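Local coordinates for protein short-chain dehydrogenase/reductase SDR (Paraburkholderia phymatum, PDB 5VA8) that binds NADP and, as a short-chain dehydrogenase/reductase, probably catalyses NADP(H)-dependent oxidation or reduction of an alcohol or carbonyl substrate, at residues A[98-103]-A[118-123]; A[142-147]-A[241-246]. One frame throughout, in Å; residues are numbered along the deposited sequence.

Overall arrangement
The two contacts illustrate how one dinucleotide-binding fold holds a cofactor loop and a helix end. Contact 1 fastens the loop that follows strand 92-95 to helix 110-138; its Gly98 and Gly99 border the NADP, while Pro100 touches the bound phosphanetriyltripropanoic acid. Contact 2 closes the end of helix 233-243 onto strand 141-146, which comes directly after helix 110-138 in the chain. The centres of the contacts lie 20 Å apart, on opposite sides of the chain's centre, with nearest atoms about 6 Å apart. The side chain of Val144 in contact 2 is about 11 Å from NADP, yet the strand ends at Ile146, which with Thr147 just after it touches the cofactor.

Contact 1: A[98-103]-A[118-123]; sequences GGPPPG and EANMLT. With NAP (NADP nicotinamide-adenine-dinucleotide phosphate), chain E.
Asn120 reaches from helix 110-138 to the backbone of Gly98, a clear case of one amide fastening a cofactor loop. With CG beside the backbone N (chi1 -54°), the amide faces the loop, and ND2 donates to Gly98 O over 3.2 Å in a nearly straight bond (163°). The donor stands 53° above the carbonyl plane, although the oxygen stays close to the amide plane of Asn120. Pro100 CD lies 3.4 Å from Asn120 OD1 at the other end of the amide. This close-fitting part gives way to a hydrated side. There a water donates to both segments, at 3.0 Å from Gly98 O and 2.7 Å from Asn120 OD1, and beyond Pro100 the loop leaves the helix with its next two prolines exposed. On the cofactor side, Gly98 N comes within 3.1 Å of N7A of the NADP adenine, and Gly99 N within 3.2 Å of O3D of the nicotinamide ribose. Arg165 of helix 159-179 packs against both Asn120 and Pro100. A glycine-containing loop after the fourth strand, held by an asparagine where the following helix widens into a pi-type turn, recalls the NNAG loop and helix asparagine of classical short-chain dehydrogenases/reductases.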
loop_
_atom_site.group_PDB
_atom_site.type_symbol
_atom_site.label_atom_id
_atom_site.label_comp_id
_atom_site.label_asym_id
_atom_site.label_seq_id
_atom_site.Cartn_x
_atom_site.Cartn_y
_atom_site.Cartn_z
ATOM N N GLY A 98 -20.367 -17.141 3.021
ATOM C CA GLY A 98 -21.164 -16.129 2.353
ATOM C C GLY A 98 -20.857 -14.747 2.895
ATOM O O GLY A 98 -20.593 -14.572 4.085
ATOM N N GLY A 99 -20.890 -13.760 1.999
ATOM C CA GLY A 99 -20.566 -12.397 2.345
ATOM C C GLY A 99 -21.758 -11.626 2.878
ATOM O O GLY A 99 -22.904 -12.102 2.866
ATOM N N PRO A 100 -21.508 -10.418 3.371
ATOM C CA PRO A 100 -22.570 -9.649 4.039
ATOM C C PRO A 100 -23.494 -8.984 3.039
ATOM O O PRO A 100 -23.172 -8.862 1.847
ATOM C CB PRO A 100 -21.795 -8.608 4.856
ATOM C CG PRO A 100 -20.504 -8.428 4.103
ATOM C CD PRO A 100 -20.192 -9.756 3.449
ATOM N N PRO A 101 -24.664 -8.549 3.493
ATOM C CA PRO A 101 -25.602 -7.862 2.619
ATOM C C PRO A 101 -25.147 -6.443 2.339
ATOM O O PRO A 101 -24.404 -5.845 3.134
ATOM C CB PRO A 101 -26.895 -7.864 3.444
ATOM C CG PRO A 101 -26.391 -7.791 4.844
ATOM C CD PRO A 101 -25.194 -8.694 4.861
ATOM N N PRO A 102 -25.588 -5.872 1.226
ATOM C CA PRO A 102 -25.309 -4.464 0.939
ATOM C C PRO A 102 -26.200 -3.521 1.735
ATOM O O PRO A 102 -27.266 -3.889 2.235
ATOM C CB PRO A 102 -25.625 -4.356 -0.555
ATOM C CG PRO A 102 -26.736 -5.343 -0.744
ATOM C CD PRO A 102 -26.363 -6.513 0.146
ATOM N N GLY A 103 -25.749 -2.276 1.825
ATOM C CA GLY A 103 -26.567 -1.238 2.420
ATOM C C GLY A 103 -25.775 0.030 2.625
ATOM O O GLY A 103 -24.550 0.065 2.468
ATOM N N GLU A 118 -18.448 -12.151 12.369
ATOM C CA GLU A 118 -18.403 -13.595 12.616
ATOM C C GLU A 118 -18.150 -14.370 11.330
ATOM O O GLU A 118 -17.272 -15.243 11.275
ATOM C CB GLU A 118 -19.712 -14.062 13.265
ATOM C CG GLU A 118 -19.943 -13.556 14.670
ATOM C CD GLU A 118 -19.157 -14.329 15.726
ATOM O OE1 GLU A 118 -19.218 -13.918 16.910
ATOM O OE2 GLU A 118 -18.504 -15.348 15.385
ATOM N N ALA A 119 -18.904 -14.056 10.269
ATOM C CA ALA A 119 -18.822 -14.860 9.056
ATOM C C ALA A 119 -17.483 -14.692 8.348
ATOM O O ALA A 119 -16.892 -15.677 7.888
ATOM C CB ALA A 119 -19.961 -14.503 8.102
ATOM N N ASN A 120 -17.000 -13.457 8.217
ATOM C CA ASN A 120 -15.925 -13.165 7.280
ATOM C C ASN A 120 -14.628 -12.744 7.955
ATOM O O ASN A 120 -13.655 -12.417 7.258
ATOM C CB ASN A 120 -16.386 -12.087 6.285
ATOM C CG ASN A 120 -17.693 -12.464 5.592
ATOM O OD1 ASN A 120 -18.680 -11.745 5.684
ATOM N ND2 ASN A 120 -17.703 -13.616 4.922
ATOM N N MET A 121 -14.583 -12.764 9.286
ATOM C CA MET A 121 -13.340 -12.524 10.011
ATOM C C MET A 121 -13.117 -13.587 11.079
ATOM O O MET A 121 -12.092 -14.279 11.055
ATOM C CB MET A 121 -13.331 -11.132 10.641
ATOM C CG MET A 121 -12.042 -10.830 11.393
ATOM S SD MET A 121 -12.130 -9.236 12.200
ATOM C CE MET A 121 -10.578 -9.264 13.128
ATOM N N LEU A 122 -14.056 -13.740 12.026
ATOM C CA LEU A 122 -13.763 -14.626 13.150
ATOM C C LEU A 122 -13.837 -16.096 12.754
ATOM O O LEU A 122 -13.093 -16.910 13.312
ATOM C CB LEU A 122 -14.695 -14.316 14.328
ATOM C CG LEU A 122 -14.648 -12.869 14.819
ATOM C CD1 LEU A 122 -15.527 -12.702 16.062
ATOM C CD2 LEU A 122 -13.211 -12.433 15.106
ATOM N N THR A 123 -14.710 -16.460 11.806
ATOM C CA THR A 123 -14.769 -17.850 11.344
ATOM C C THR A 123 -13.446 -18.296 10.725
ATOM O O THR A 123 -12.900 -19.326 11.163
ATOM C CB THR A 123 -15.971 -18.030 10.401
ATOM O OG1 THR A 123 -17.172 -18.085 11.185
ATOM C CG2 THR A 123 -15.865 -19.312 9.572
HETATM P PA NAP E . -21.702 -18.356 -4.425
HETATM O O1A NAP E . -21.548 -18.694 -5.853
HETATM O O2A NAP E . -23.092 -17.947 -3.985
HETATM O O5B NAP E . -21.205 -19.634 -3.596
HETATM C C5B NAP E . -21.244 -19.588 -2.162
HETATM C C4B NAP E . -21.027 -20.992 -1.668
HETATM O O4B NAP E . -20.789 -20.948 -0.246
HETATM C C3B NAP E . -22.214 -21.938 -1.853
HETATM O O3B NAP E . -21.738 -23.268 -2.006
HETATM C C2B NAP E . -22.952 -21.775 -0.527
HETATM O O2B NAP E . -23.847 -22.895 -0.340
HETATM C C1B NAP E . -21.760 -21.722 0.430
HETATM N N9A NAP E . -22.028 -21.060 1.702
HETATM C C8A NAP E . -22.432 -19.764 1.883
HETATM N N7A NAP E . -22.493 -19.393 3.140
HETATM C C5A NAP E . -22.111 -20.529 3.837
HETATM C C6A NAP E . -21.986 -20.800 5.215
HETATM N N6A NAP E . -22.239 -19.903 6.175
HETATM N N1A NAP E . -21.598 -22.042 5.580
HETATM C C2A NAP E . -21.340 -22.940 4.620
HETATM N N3A NAP E . -21.424 -22.800 3.293
HETATM C C4A NAP E . -21.822 -21.566 2.965
HETATM O O3 NAP E . -20.709 -17.174 -4.006
HETATM P PN NAP E . -19.251 -16.746 -4.513
HETATM O O1N NAP E . -18.437 -17.952 -4.758
HETATM O O2N NAP E . -19.425 -15.761 -5.601
HETATM O O5D NAP E . -18.734 -15.978 -3.212
HETATM C C5D NAP E . -17.875 -16.623 -2.250
HETATM C C4D NAP E . -17.368 -15.532 -1.339
HETATM O O4D NAP E . -16.557 -14.618 -2.114
HETATM C C3D NAP E . -18.447 -14.672 -0.670
HETATM O O3D NAP E . -18.036 -14.276 0.639
HETATM C C2D NAP E . -18.511 -13.455 -1.586
HETATM O O2D NAP E . -19.019 -12.277 -0.968
HETATM C C1D NAP E . -17.026 -13.318 -1.909
HETATM N N1N NAP E . -16.743 -12.524 -3.131
HETATM C C2N NAP E . -17.380 -12.804 -4.280
HETATM C C3N NAP E . -17.068 -12.103 -5.426
HETATM C C7N NAP E . -17.695 -12.328 -6.768
HETATM O O7N NAP E . -17.686 -11.400 -7.599
HETATM N N7N NAP E . -18.355 -13.465 -6.972
HETATM C C4N NAP E . -16.034 -11.171 -5.368
HETATM C C5N NAP E . -15.409 -10.900 -4.163
HETATM C C6N NAP E . -15.789 -11.579 -3.044
HETATM P P2B NAP E . -25.061 -22.831 0.720
HETATM O O1X NAP E . -24.439 -22.838 2.077
HETATM O O2X NAP E . -25.851 -21.550 0.446
HETATM O O3X NAP E . -25.886 -24.095 0.405
HETATM O O HOH W 1 -21.346 -12.324 5.859
#

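Contact 2: A[142-147]-A[241-246]; sequences RVVNIT and AFLCSV
A bend at chi2 (-74°) turns the Arg142 chain along the backbone of Leu243 to Ser245, while chi1 of Val144 (175°) leaves its CG2 branch to meet Leu243 and Cys244. The arginine shows how a strand side chain can anchor the loop that leaves a helix. It grips one carbonyl oxygen side-on, NE donating to Ser245 O at 3.2 Å and NH2 to the same oxygen at 3.0 Å, the latter with an N-H...O angle of 153°. Ser245 O lies at the edge of the guanidinium, in its plane, whereas both nitrogens approach from one face of the carbonyl plane. On the way there, Arg142 CD passes 3.3 Å from Leu243 O, and CG comes 3.5 Å from Cys244 O, a buried oxygen that has no hydrogen-bonding partner. Ser245 in turn is steadied by its own OG, which donates to a lone pair of Phe242 O at 2.7 Å. Val144 supplies the apolar half: CG2 rests 3.8 Å from Cys244 SG, and the Val144 side chain crosses that of Leu243 at about a right angle. Strands 92-95 and 184-191 flank strand 141-146, Leu35 of helix 26-37 touches Cys244, and Phe242 meets its counterpart in a neighbouring subunit.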
loop_
_atom_site.group_PDB
_atom_site.type_symbol
_atom_site.label_atom_id
_atom_site.label_comp_id
_atom_site.label_asym_id
_atom_site.label_seq_id
_atom_site.Cartn_x
_atom_site.Cartn_y
_atom_site.Cartn_z
ATOM N N ARG A 142 -0.872 -24.994 4.287
ATOM C CA ARG A 142 -1.303 -23.941 3.375
ATOM C C ARG A 142 -2.671 -23.461 3.807
ATOM O O ARG A 142 -3.604 -24.264 3.915
ATOM C CB ARG A 142 -1.372 -24.437 1.926
ATOM C CG ARG A 142 -0.064 -24.972 1.369
ATOM C CD ARG A 142 0.898 -23.834 1.068
ATOM N NE ARG A 142 2.101 -24.266 0.352
ATOM C CZ ARG A 142 3.260 -24.566 0.932
ATOM N NH1 ARG A 142 3.391 -24.509 2.258
ATOM N NH2 ARG A 142 4.304 -24.920 0.184
ATOM N N VAL A 143 -2.795 -22.165 4.056
ATOM C CA VAL A 143 -4.087 -21.539 4.317
ATOM C C VAL A 143 -4.295 -20.479 3.251
ATOM O O VAL A 143 -3.413 -19.637 3.037
ATOM C CB VAL A 143 -4.157 -20.901 5.714
ATOM C CG1 VAL A 143 -5.526 -20.229 5.918
ATOM C CG2 VAL A 143 -3.880 -21.944 6.813
ATOM N N VAL A 144 -5.448 -20.519 2.587
ATOM C CA VAL A 144 -5.837 -19.508 1.608
ATOM C C VAL A 144 -7.174 -18.951 2.058
ATOM O O VAL A 144 -8.155 -19.701 2.157
ATOM C CB VAL A 144 -5.941 -20.083 0.185
ATOM C CG1 VAL A 144 -6.475 -19.016 -0.780
ATOM C CG2 VAL A 144 -4.581 -20.601 -0.289
ATOM N N ASN A 145 -7.226 -17.649 2.318
ATOM C CA ASN A 145 -8.467 -16.990 2.722
ATOM C C ASN A 145 -9.067 -16.274 1.519
ATOM O O ASN A 145 -8.434 -15.382 0.948
ATOM C CB ASN A 145 -8.216 -15.991 3.851
ATOM C CG ASN A 145 -7.481 -16.612 5.011
ATOM O OD1 ASN A 145 -7.998 -17.525 5.648
ATOM N ND2 ASN A 145 -6.274 -16.131 5.287
ATOM N N ILE A 146 -10.293 -16.638 1.149
ATOM C CA ILE A 146 -10.994 -15.912 0.094
ATOM C C ILE A 146 -11.574 -14.654 0.716
ATOM O O ILE A 146 -12.421 -14.737 1.614
ATOM C CB ILE A 146 -12.101 -16.768 -0.534
ATOM C CG1 ILE A 146 -11.511 -18.005 -1.210
ATOM C CG2 ILE A 146 -12.935 -15.921 -1.519
ATOM C CD1 ILE A 146 -12.587 -18.944 -1.769
ATOM N N THR A 147 -11.112 -13.486 0.253
ATOM C CA THR A 147 -11.585 -12.231 0.824
ATOM C C THR A 147 -12.292 -11.441 -0.269
ATOM O O THR A 147 -13.324 -11.904 -0.770
ATOM C CB THR A 147 -10.448 -11.443 1.499
ATOM O OG1 THR A 147 -9.417 -11.099 0.561
ATOM C CG2 THR A 147 -9.838 -12.283 2.639
ATOM N N ALA A 241 -4.841 -23.223 -6.147
ATOM C CA ALA A 241 -4.037 -24.441 -6.183
ATOM C C ALA A 241 -2.553 -24.114 -6.248
ATOM O O ALA A 241 -1.738 -24.773 -5.595
ATOM C CB ALA A 241 -4.452 -25.323 -7.365
ATOM N N PHE A 242 -2.175 -23.082 -7.015
ATOM C CA PHE A 242 -0.760 -22.724 -7.043
ATOM C C PHE A 242 -0.268 -22.302 -5.658
ATOM O O PHE A 242 0.812 -22.726 -5.219
ATOM C CB PHE A 242 -0.481 -21.621 -8.060
ATOM C CG PHE A 242 0.981 -21.316 -8.175
ATOM C CD1 PHE A 242 1.795 -22.132 -8.935
ATOM C CD2 PHE A 242 1.552 -20.296 -7.433
ATOM C CE1 PHE A 242 3.169 -21.893 -9.021
ATOM C CE2 PHE A 242 2.926 -20.058 -7.509
ATOM C CZ PHE A 242 3.722 -20.857 -8.299
ATOM N N LEU A 243 -1.044 -21.471 -4.952
ATOM C CA LEU A 243 -0.647 -21.079 -3.600
ATOM C C LEU A 243 -0.524 -22.288 -2.689
ATOM O O LEU A 243 0.313 -22.301 -1.777
ATOM C CB LEU A 243 -1.653 -20.098 -2.995
ATOM C CG LEU A 243 -1.589 -18.654 -3.491
ATOM C CD1 LEU A 243 -2.782 -17.880 -2.940
ATOM C CD2 LEU A 243 -0.274 -17.989 -3.091
ATOM N N CYS A 244 -1.336 -23.310 -2.924
ATOM C CA CYS A 244 -1.309 -24.482 -2.067
ATOM C C CYS A 244 -0.208 -25.462 -2.434
ATOM O O CYS A 244 -0.052 -26.470 -1.739
ATOM C CB CYS A 244 -2.665 -25.194 -2.113
ATOM S SG CYS A 244 -4.009 -24.251 -1.342
ATOM N N SER A 245 0.564 -25.182 -3.481
ATOM C CA SER A 245 1.514 -26.137 -4.028
ATOM C C SER A 245 2.857 -26.075 -3.305
ATOM O O SER A 245 3.151 -25.165 -2.522
ATOM C CB SER A 245 1.742 -25.871 -5.515
ATOM O OG SER A 245 2.592 -24.741 -5.683
ATOM N N VAL A 246 3.705 -27.054 -3.628
ATOM C CA VAL A 246 5.076 -27.053 -3.126
ATOM C C VAL A 246 5.938 -26.012 -3.809
ATOM O O VAL A 246 7.108 -25.858 -3.437
ATOM C CB VAL A 246 5.715 -28.445 -3.282
ATOM C CG1 VAL A 246 4.868 -29.490 -2.552
ATOM C CG2 VAL A 246 5.906 -28.803 -4.770
HETATM O O HOH W 2 6.950 -26.253 -0.525
#